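Local coordinates for 3-oxosteroid 1-dehydrogenase (Sterolibacterium denitrificans, PDB 7P18), which probably oxidises 3-oxosteroids to their 3-oxo-Delta(1) products, using FAD as cofactor and passing the electrons to an acceptor, at residues A[275-280]-A[287-292]; A[292-297]-A[494-499]; A[320-325]-A[362-367]. All blocks are in the same frame, centred on the assembly; numbering follows the deposited sequence.

Interaction 1: residues A[275-280]-A[287-292]; sequences RNQQMR and PTNAAW
Gln277 and Arg280, on the first turn of helix 277-283, make a polar contact near the protein surface with Thr288 and Ala290 of the loop that folds back beside that helix. The Gln277 amide holds the returning backbone with both its ends. OE1 accepts from Ala290 N at 3.0 Å, in the carbonyl plane and along a nearly straight bond (168°). NE2 donates to Thr288 O, also 3.0 Å away, lying well above the plane of the Thr288 carbonyl, and has a second partner in Glu281. These two bonds straddle Asn289 and fix how the amide is turned. With CG anti to the backbone N (chi1 180°) and a bend at chi2, the amide group is carried over to the loop.

Arg280 meets Thr288 at the edge of its guanidinium: NE donates in plane to OG1 at 2.8 Å, and NH2 adds a weak bond to the same oxygen. Asn289 O sits over one face of the group, 3.6 Å from Arg280 CZ, while Arg280 CD packs on Ala290 CB. Arg275 comes in differently, with Ala290 O over a face of its guanidinium, 3.1 Å from NH1 at too poor an angle for a hydrogen bond. NH1 instead donates to a water that lies close to Ala291 O, and NH2 bonds to Thr295 O.

Each segment is braced from within: Asn276 OD1 caps the helix by accepting from Met279 N, and Asn289 OD1 forms an Asx turn with Ala291 N. Around the contact, Asn276 and Met279 lean on helix 302-309, Arg280 NH1 is salt-bridged to Asp495 on strand 486-502, and Trp292 O bonds to Ser325 on strand 320-326.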
# COMPACT_ATOMS: atom_id res chain seq x y z
N ARG A 275 7.99 10.88 -3.86
CA ARG A 275 8.48 12.05 -3.07
C ARG A 275 9.40 12.97 -3.89
O ARG A 275 9.89 13.96 -3.32
CB ARG A 275 9.15 11.56 -1.80
CG ARG A 275 8.18 11.00 -0.78
CD ARG A 275 7.35 12.07 -0.07
NE ARG A 275 6.20 11.56 0.69
CZ ARG A 275 5.20 12.31 1.15
NH1 ARG A 275 5.22 13.62 0.94
NH2 ARG A 275 4.17 11.77 1.78
N ASN A 276 9.54 12.75 -5.20
CA ASN A 276 10.39 13.60 -6.08
C ASN A 276 9.47 14.39 -7.00
O ASN A 276 8.95 13.85 -8.00
CB ASN A 276 11.45 12.75 -6.80
CG ASN A 276 12.37 13.56 -7.69
OD1 ASN A 276 11.95 14.57 -8.24
ND2 ASN A 276 13.58 13.08 -7.91
N GLN A 277 9.22 15.67 -6.66
CA GLN A 277 8.23 16.49 -7.40
C GLN A 277 8.69 16.65 -8.86
O GLN A 277 7.85 16.69 -9.76
CB GLN A 277 8.03 17.85 -6.69
CG GLN A 277 7.04 18.73 -7.41
CD GLN A 277 5.64 18.24 -7.21
OE1 GLN A 277 5.34 17.64 -6.19
NE2 GLN A 277 4.79 18.56 -8.16
N GLN A 278 10.00 16.78 -9.12
CA GLN A 278 10.48 16.94 -10.52
C GLN A 278 10.10 15.68 -11.34
O GLN A 278 9.61 15.79 -12.47
CB GLN A 278 11.99 17.18 -10.51
CG GLN A 278 12.63 17.19 -11.89
CD GLN A 278 13.00 15.81 -12.43
OE1 GLN A 278 13.66 14.99 -11.78
NE2 GLN A 278 12.60 15.55 -13.67
N MET A 279 10.33 14.50 -10.77
CA MET A 279 10.02 13.23 -11.47
C MET A 279 8.50 13.06 -11.62
O MET A 279 8.06 12.68 -12.71
CB MET A 279 10.67 12.06 -10.73
CG MET A 279 12.18 12.03 -10.92
SD MET A 279 12.98 10.56 -10.22
CE MET A 279 12.54 9.36 -11.45
N ARG A 280 7.71 13.47 -10.61
CA ARG A 280 6.23 13.48 -10.73
C ARG A 280 5.86 14.34 -11.91
O ARG A 280 5.06 13.92 -12.77
CB ARG A 280 5.54 13.97 -9.46
CG ARG A 280 5.78 13.15 -8.21
CD ARG A 280 4.94 13.71 -7.04
NE ARG A 280 3.52 13.48 -7.22
CZ ARG A 280 2.81 12.57 -6.55
NH1 ARG A 280 3.38 11.81 -5.64
NH2 ARG A 280 1.53 12.41 -6.80
N PRO A 287 -2.86 17.74 -12.44
CA PRO A 287 -1.93 18.25 -11.43
C PRO A 287 -1.37 17.13 -10.55
O PRO A 287 -2.05 16.16 -10.34
CB PRO A 287 -2.80 19.14 -10.53
CG PRO A 287 -4.20 18.63 -10.75
CD PRO A 287 -4.25 18.10 -12.15
N THR A 288 -0.17 17.34 -10.03
CA THR A 288 0.56 16.33 -9.24
C THR A 288 1.25 17.05 -8.11
O THR A 288 1.78 18.14 -8.33
CB THR A 288 1.50 15.50 -10.12
OG1 THR A 288 1.93 14.32 -9.42
CG2 THR A 288 2.72 16.27 -10.58
N ASN A 289 1.23 16.46 -6.93
CA ASN A 289 1.88 17.04 -5.75
C ASN A 289 2.32 15.94 -4.81
O ASN A 289 1.45 15.15 -4.37
CB ASN A 289 0.93 18.05 -5.09
CG ASN A 289 1.68 18.98 -4.17
OD1 ASN A 289 2.56 18.56 -3.45
ND2 ASN A 289 1.34 20.26 -4.21
N ALA A 290 3.62 15.90 -4.52
CA ALA A 290 4.21 14.94 -3.58
C ALA A 290 3.51 15.06 -2.21
O ALA A 290 3.42 14.05 -1.52
CB ALA A 290 5.69 15.15 -3.47
N ALA A 291 3.04 16.26 -1.81
CA ALA A 291 2.41 16.48 -0.49
C ALA A 291 1.17 15.58 -0.35
O ALA A 291 0.78 15.32 0.77
CB ALA A 291 2.00 17.94 -0.33
N TRP A 292 0.55 15.17 -1.45
CA TRP A 292 -0.70 14.37 -1.40
C TRP A 292 -0.40 12.90 -1.09
O TRP A 292 -1.36 12.14 -0.82
CB TRP A 292 -1.47 14.50 -2.69
CG TRP A 292 -1.86 15.90 -3.03
CD1 TRP A 292 -1.90 16.98 -2.20
CD2 TRP A 292 -2.19 16.37 -4.33
NE1 TRP A 292 -2.26 18.08 -2.90
CE2 TRP A 292 -2.43 17.76 -4.21
CE3 TRP A 292 -2.28 15.78 -5.61
CZ2 TRP A 292 -2.80 18.53 -5.29
CZ3 TRP A 292 -2.68 16.56 -6.67
CH2 TRP A 292 -2.92 17.91 -6.52
O HOH W 1 2.76 14.31 2.30

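Interaction 2: residues A[292-297]-A[494-499]; sequences WSATPP and GDIGTK. With FAD (flavin-adenine dinucleotide), chain C.
Ser293 OG and Gly497 N approach the Asp495 carboxylate from opposite faces of its plane, both ending on OD1. The serine hydroxyl donates at 2.6 Å to OD1 from the syn side, 29° out of plane, whereas Gly497 N, 2.9 Å from OD1, is met by that oxygen's anti lone pair. The other oxygen, OD2, is taken up by Arg280, so the buried carboxylate is satisfied at both ends. With an alanine here, Ser293 OG and Gly497 N would probably lose their common acceptor, and the Arg280 charge would be left without its mate.

Two side-chain turns meet here: an Asx turn, closed by Asp495 OD1 and Gly497 N, and an ST turn, in which Ser293 OG accepts from Thr295 N. Between them Ala294 N donates to Asp495 O at 2.9 Å, nearly along the C=O axis, tying the loop to the corner of strand 486-502. Thr295, its CG2 anti to the carbonyl carbon (OG1 at chi1 59°), rests that methyl 3.4 Å from Ile496 C. At the other end Trp292 O lies 3.2 Å from Gly494 CA, where a CB would collide with it. This corner borders the flavin: Ile496 CD1 packs 3.4 Å from FAD C1', and Ala294 O, bonded to Tyr153 OH, stands 3.6 Å from the FAD methyl C8M.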
# COMPACT_ATOMS: atom_id res chain seq x y z
N TRP A 292 0.55 15.17 -1.45
CA TRP A 292 -0.70 14.37 -1.40
C TRP A 292 -0.40 12.90 -1.09
O TRP A 292 -1.36 12.14 -0.82
CB TRP A 292 -1.47 14.50 -2.69
CG TRP A 292 -1.86 15.90 -3.03
CD1 TRP A 292 -1.90 16.98 -2.20
CD2 TRP A 292 -2.19 16.37 -4.33
NE1 TRP A 292 -2.26 18.08 -2.90
CE2 TRP A 292 -2.43 17.76 -4.21
CE3 TRP A 292 -2.28 15.78 -5.61
CZ2 TRP A 292 -2.80 18.53 -5.29
CZ3 TRP A 292 -2.68 16.56 -6.67
CH2 TRP A 292 -2.92 17.91 -6.52
N SER A 293 0.87 12.50 -1.11
CA SER A 293 1.27 11.09 -0.91
C SER A 293 1.01 10.68 0.54
O SER A 293 1.12 11.52 1.43
CB SER A 293 2.71 10.86 -1.31
OG SER A 293 3.03 9.46 -1.29
N ALA A 294 0.74 9.37 0.74
CA ALA A 294 0.56 8.71 2.04
C ALA A 294 1.86 8.03 2.48
O ALA A 294 1.87 7.44 3.53
CB ALA A 294 -0.56 7.70 1.92
N THR A 295 2.94 8.15 1.72
CA THR A 295 4.19 7.41 1.95
C THR A 295 5.09 8.15 2.93
O THR A 295 4.92 9.36 3.16
CB THR A 295 4.97 7.21 0.65
OG1 THR A 295 5.26 8.51 0.10
CG2 THR A 295 4.18 6.39 -0.35
N PRO A 296 6.12 7.46 3.46
CA PRO A 296 7.20 8.15 4.14
C PRO A 296 8.00 9.06 3.21
O PRO A 296 7.71 9.19 2.02
CB PRO A 296 8.06 7.00 4.71
CG PRO A 296 7.11 5.82 4.75
CD PRO A 296 6.23 6.01 3.55
N PRO A 297 9.02 9.78 3.73
CA PRO A 297 9.63 10.88 2.97
C PRO A 297 10.58 10.53 1.80
O PRO A 297 10.84 11.41 1.02
CB PRO A 297 10.42 11.62 4.07
CG PRO A 297 9.81 11.19 5.37
CD PRO A 297 9.44 9.74 5.15
N GLY A 494 -4.07 11.32 -3.93
CA GLY A 494 -2.92 10.77 -3.22
C GLY A 494 -2.39 9.48 -3.87
O GLY A 494 -2.88 9.09 -4.93
N ASP A 495 -1.40 8.89 -3.22
CA ASP A 495 -0.73 7.66 -3.68
C ASP A 495 -0.12 6.97 -2.47
O ASP A 495 0.11 7.60 -1.43
CB ASP A 495 0.33 7.98 -4.75
CG ASP A 495 1.50 8.76 -4.18
OD1 ASP A 495 2.27 8.16 -3.39
OD2 ASP A 495 1.51 9.99 -4.41
N ILE A 496 0.15 5.69 -2.63
CA ILE A 496 0.94 4.84 -1.74
C ILE A 496 2.24 4.45 -2.43
O ILE A 496 2.87 3.47 -2.00
CB ILE A 496 0.07 3.65 -1.28
CG1 ILE A 496 -0.36 2.73 -2.42
CG2 ILE A 496 -1.14 4.20 -0.53
CD1 ILE A 496 -1.27 1.56 -1.98
N GLY A 497 2.70 5.25 -3.38
CA GLY A 497 3.91 4.97 -4.18
C GLY A 497 3.62 5.13 -5.65
O GLY A 497 2.46 5.09 -6.04
N THR A 498 4.67 5.27 -6.48
CA THR A 498 4.57 5.18 -7.93
C THR A 498 4.50 3.69 -8.35
O THR A 498 4.96 2.81 -7.59
CB THR A 498 5.71 5.99 -8.57
OG1 THR A 498 6.89 5.58 -7.87
CG2 THR A 498 5.44 7.47 -8.38
N LYS A 499 3.93 3.43 -9.51
CA LYS A 499 3.57 2.08 -10.02
C LYS A 499 4.50 1.65 -11.16
O LYS A 499 4.64 0.42 -11.40
CB LYS A 499 2.13 2.14 -10.53
CG LYS A 499 1.42 0.82 -10.75
CD LYS A 499 0.05 0.97 -11.41
CE LYS A 499 -0.95 -0.12 -11.06
NZ LYS A 499 -0.40 -1.49 -11.29
PA FAD C . 9.37 0.73 0.47
O1A FAD C . 8.59 -0.18 1.34
O2A FAD C . 8.97 2.18 0.63
O5B FAD C . 10.90 0.53 0.81
C5B FAD C . 11.89 1.29 0.08
C4B FAD C . 13.02 1.62 1.01
O4B FAD C . 14.16 2.08 0.24
C3B FAD C . 12.72 2.74 2.04
O3B FAD C . 13.07 2.33 3.36
C2B FAD C . 13.57 3.91 1.55
O2B FAD C . 13.90 4.83 2.58
C1B FAD C . 14.74 3.19 0.87
N9A FAD C . 15.48 3.99 -0.11
C8A FAD C . 15.02 4.96 -0.95
N7A FAD C . 15.99 5.55 -1.63
C5A FAD C . 17.15 4.88 -1.24
C6A FAD C . 18.50 5.03 -1.60
N6A FAD C . 18.97 5.97 -2.43
N1A FAD C . 19.39 4.19 -1.01
C2A FAD C . 18.93 3.28 -0.15
N3A FAD C . 17.70 3.10 0.33
C4A FAD C . 16.84 3.93 -0.29
N1 FAD C . 0.41 -2.52 -0.48
C2 FAD C . 0.03 -3.81 -0.39
O2 FAD C . 0.28 -4.62 -1.30
N3 FAD C . -0.59 -4.29 0.70
C4 FAD C . -1.14 -3.46 1.66
O4 FAD C . -1.60 -3.96 2.67
C4X FAD C . -0.80 -2.08 1.60
N5 FAD C . -1.27 -1.25 2.52
C5X FAD C . -0.86 0.06 2.47
C6 FAD C . -1.26 0.94 3.49
C7 FAD C . -0.77 2.24 3.57
C7M FAD C . -1.20 3.16 4.70
C8 FAD C . 0.19 2.66 2.64
C8M FAD C . 0.77 4.06 2.71
C9 FAD C . 0.53 1.83 1.58
C9A FAD C . 0.07 0.51 1.50
N10 FAD C . 0.41 -0.36 0.45
C10 FAD C . 0.01 -1.69 0.48
C1' FAD C . 1.41 0.03 -0.55
C2' FAD C . 2.80 -0.49 -0.13
O2' FAD C . 3.16 -0.10 1.19
C3' FAD C . 3.92 -0.08 -1.11
O3' FAD C . 3.48 -0.13 -2.47
C4' FAD C . 5.16 -0.92 -0.89
O4' FAD C . 5.51 -0.83 0.48
C5' FAD C . 6.33 -0.51 -1.75
O5' FAD C . 7.44 -1.34 -1.33
P FAD C . 8.91 -1.02 -1.84
O1P FAD C . 9.71 -2.06 -1.18
O2P FAD C . 8.98 -0.78 -3.28
O3P FAD C . 9.25 0.40 -1.11

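Interaction 3: residues A[320-325]-A[362-367]; sequences AWWVPS and PYLEFG. With ANB (androsta-1,4-diene-3,17-dione), chain D.
Trp322, Val323 and Pro324 set their side chains against the first turn of helix 363-377, which crosses strand 320-325 almost at a right angle: the short axes make 82° and approach to 5.9 Å. No hydrogen bond spans the two; the contact is made by packing.

Trp322 starts out toward the helix and meets it with an indole edge: Leu364 O lies near the ring plane, 3.4 Å from Trp322 CD1. Its CB lies 3.5 Å from Gly367 CA, so close that any CB on the glycine would run into it. Leu364 reaches back along the strand and sets CD1 3.3 Å from Ala320 O.

Farther along, Pro324 touches two aromatic residues of the helix. Its CG lies over one face of Phe366, 4.1 Å from the ring centroid and towards the rim, a CH-pi contact. Phe366 gets there with CG anti to its backbone N (chi1 -172°), which brings a face of the ring under Pro324 CG. Pro324 CD also touches Tyr363 CB, the two side chains meeting at about a right angle. Val323 CG2 packs on that same CB at 3.8 Å.

Tyr363 starts towards the strand but its ring then leads away, with Trp322 O at the ring edge, 3.7 Å from CD2. The phenol end enters the steroid site, where OH lies 2.8 Å from O1 of androstadienedione and is hydrogen-bonded to Tyr118 OH. Tyr536 and Phe338, both lining the pocket, meet the Tyr363 ring edge-to-face. The strand thus packs against a residue that forms part of the steroid-binding pocket, next to the ketone-bearing A ring of the ligand, and is likely to help place it.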
# COMPACT_ATOMS: atom_id res chain seq x y z
N ALA A 320 0.58 5.85 -10.89
CA ALA A 320 0.89 5.72 -9.47
C ALA A 320 -0.14 4.77 -8.85
O ALA A 320 -1.24 4.56 -9.44
CB ALA A 320 0.91 7.07 -8.76
N TRP A 321 0.19 4.27 -7.68
CA TRP A 321 -0.76 3.51 -6.86
C TRP A 321 -1.67 4.54 -6.17
O TRP A 321 -1.44 4.86 -5.01
CB TRP A 321 -0.03 2.61 -5.88
CG TRP A 321 0.90 1.57 -6.44
CD1 TRP A 321 2.25 1.53 -6.30
CD2 TRP A 321 0.54 0.29 -7.01
NE1 TRP A 321 2.77 0.35 -6.79
CE2 TRP A 321 1.74 -0.40 -7.28
CE3 TRP A 321 -0.65 -0.28 -7.40
CZ2 TRP A 321 1.75 -1.69 -7.82
CZ3 TRP A 321 -0.66 -1.54 -7.95
CH2 TRP A 321 0.54 -2.23 -8.16
N TRP A 322 -2.65 5.07 -6.90
CA TRP A 322 -3.49 6.19 -6.40
C TRP A 322 -4.22 5.75 -5.12
O TRP A 322 -4.59 4.54 -4.97
CB TRP A 322 -4.50 6.70 -7.43
CG TRP A 322 -3.94 6.98 -8.78
CD1 TRP A 322 -4.25 6.34 -9.94
CD2 TRP A 322 -3.00 8.03 -9.12
NE1 TRP A 322 -3.55 6.91 -10.98
CE2 TRP A 322 -2.74 7.90 -10.50
CE3 TRP A 322 -2.32 9.01 -8.40
CZ2 TRP A 322 -1.87 8.77 -11.17
CZ3 TRP A 322 -1.40 9.82 -9.05
CH2 TRP A 322 -1.21 9.71 -10.43
N VAL A 323 -4.41 6.69 -4.20
CA VAL A 323 -5.40 6.57 -3.10
C VAL A 323 -5.97 7.97 -2.86
O VAL A 323 -5.20 8.93 -2.79
CB VAL A 323 -4.81 5.93 -1.84
CG1 VAL A 323 -3.74 6.75 -1.13
CG2 VAL A 323 -5.87 5.50 -0.84
N PRO A 324 -7.29 8.14 -2.64
CA PRO A 324 -7.82 9.41 -2.14
C PRO A 324 -7.17 9.65 -0.78
O PRO A 324 -7.10 8.76 0.01
CB PRO A 324 -9.35 9.20 -2.03
CG PRO A 324 -9.53 7.70 -2.02
CD PRO A 324 -8.36 7.15 -2.83
N SER A 325 -6.67 10.88 -0.53
CA SER A 325 -5.90 11.15 0.71
C SER A 325 -6.35 12.48 1.34
O SER A 325 -6.88 13.35 0.62
CB SER A 325 -4.40 11.14 0.50
OG SER A 325 -4.02 12.31 -0.20
N PRO A 362 -12.34 0.38 -5.77
CA PRO A 362 -10.95 0.22 -5.34
C PRO A 362 -10.21 1.56 -5.52
O PRO A 362 -10.51 2.28 -6.47
CB PRO A 362 -10.39 -0.85 -6.29
CG PRO A 362 -11.64 -1.66 -6.66
CD PRO A 362 -12.75 -0.62 -6.77
N TYR A 363 -9.25 1.82 -4.62
CA TYR A 363 -8.55 3.14 -4.54
C TYR A 363 -7.79 3.44 -5.84
O TYR A 363 -7.75 4.64 -6.23
CB TYR A 363 -7.64 3.24 -3.32
CG TYR A 363 -7.06 1.94 -2.83
CD1 TYR A 363 -7.83 1.08 -2.07
CD2 TYR A 363 -5.75 1.60 -3.05
CE1 TYR A 363 -7.32 -0.10 -1.57
CE2 TYR A 363 -5.22 0.40 -2.57
CZ TYR A 363 -6.01 -0.46 -1.85
OH TYR A 363 -5.55 -1.68 -1.37
N LEU A 364 -7.18 2.45 -6.51
CA LEU A 364 -6.45 2.74 -7.77
C LEU A 364 -7.38 3.36 -8.81
O LEU A 364 -7.07 4.44 -9.37
CB LEU A 364 -5.82 1.45 -8.31
CG LEU A 364 -5.06 1.60 -9.62
CD1 LEU A 364 -3.80 2.41 -9.46
CD2 LEU A 364 -4.71 0.24 -10.21
N GLU A 365 -8.53 2.73 -9.04
CA GLU A 365 -9.51 3.19 -10.05
C GLU A 365 -10.14 4.50 -9.59
O GLU A 365 -10.48 5.30 -10.47
CB GLU A 365 -10.54 2.10 -10.31
CG GLU A 365 -10.00 1.03 -11.27
CD GLU A 365 -9.07 0.02 -10.67
OE1 GLU A 365 -9.14 -0.15 -9.44
OE2 GLU A 365 -8.26 -0.59 -11.45
N PHE A 366 -10.30 4.69 -8.27
CA PHE A 366 -10.85 5.96 -7.72
C PHE A 366 -9.93 7.13 -8.13
O PHE A 366 -10.43 8.11 -8.68
CB PHE A 366 -11.04 5.80 -6.22
CG PHE A 366 -11.77 6.96 -5.58
CD1 PHE A 366 -11.10 8.15 -5.39
CD2 PHE A 366 -13.06 6.81 -5.08
CE1 PHE A 366 -11.74 9.23 -4.81
CE2 PHE A 366 -13.69 7.87 -4.46
CZ PHE A 366 -13.02 9.08 -4.31
N GLY A 367 -8.62 7.05 -7.84
CA GLY A 367 -7.62 8.04 -8.28
C GLY A 367 -7.68 8.28 -9.78
O GLY A 367 -7.77 9.47 -10.22
C1 ANB D . -4.33 -1.19 1.73
C10 ANB D . -5.19 -2.02 2.63
C11 ANB D . -5.14 -0.18 4.48
C12 ANB D . -5.17 0.16 5.98
C13 ANB D . -6.20 -0.69 6.70
C14 ANB D . -5.81 -2.16 6.50
C15 ANB D . -6.68 -2.91 7.52
C16 ANB D . -6.73 -1.96 8.73
C17 ANB D . -6.25 -0.62 8.22
C18 ANB D . -7.65 -0.36 6.25
C19 ANB D . -6.67 -1.77 2.20
C2 ANB D . -3.80 -1.62 0.58
C3 ANB D . -3.77 -3.05 0.27
C4 ANB D . -4.16 -3.91 1.38
C5 ANB D . -4.87 -3.49 2.43
C6 ANB D . -5.46 -4.47 3.41
C7 ANB D . -5.33 -4.03 4.86
C8 ANB D . -5.83 -2.60 5.04
C9 ANB D . -4.97 -1.67 4.15
O1 ANB D . -3.41 -3.48 -0.83
O2 ANB D . -5.97 0.34 8.91

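In the fold
Interactions 1 and 2 have centres about 9 Å apart and follow in series, sharing Trp292; interaction 3 lies about 10 Å from interaction 2 and about 15 Å from interaction 1. Along the chain, interaction 3 is nested inside the long loop that interaction 2 closes. Strands 320-326 and 486-502 are neighbours in one antiparallel sheet, joined here by Gly497 O and Trp321 N, so interactions 2 and 3 reach the same sheet. A salt bridge joins interactions 1 and 2. Contacts thus run from helix 277-283, near the surface, through the loop and strand corner beside the flavin, to the helix that carries Tyr363 into the steroid pocket.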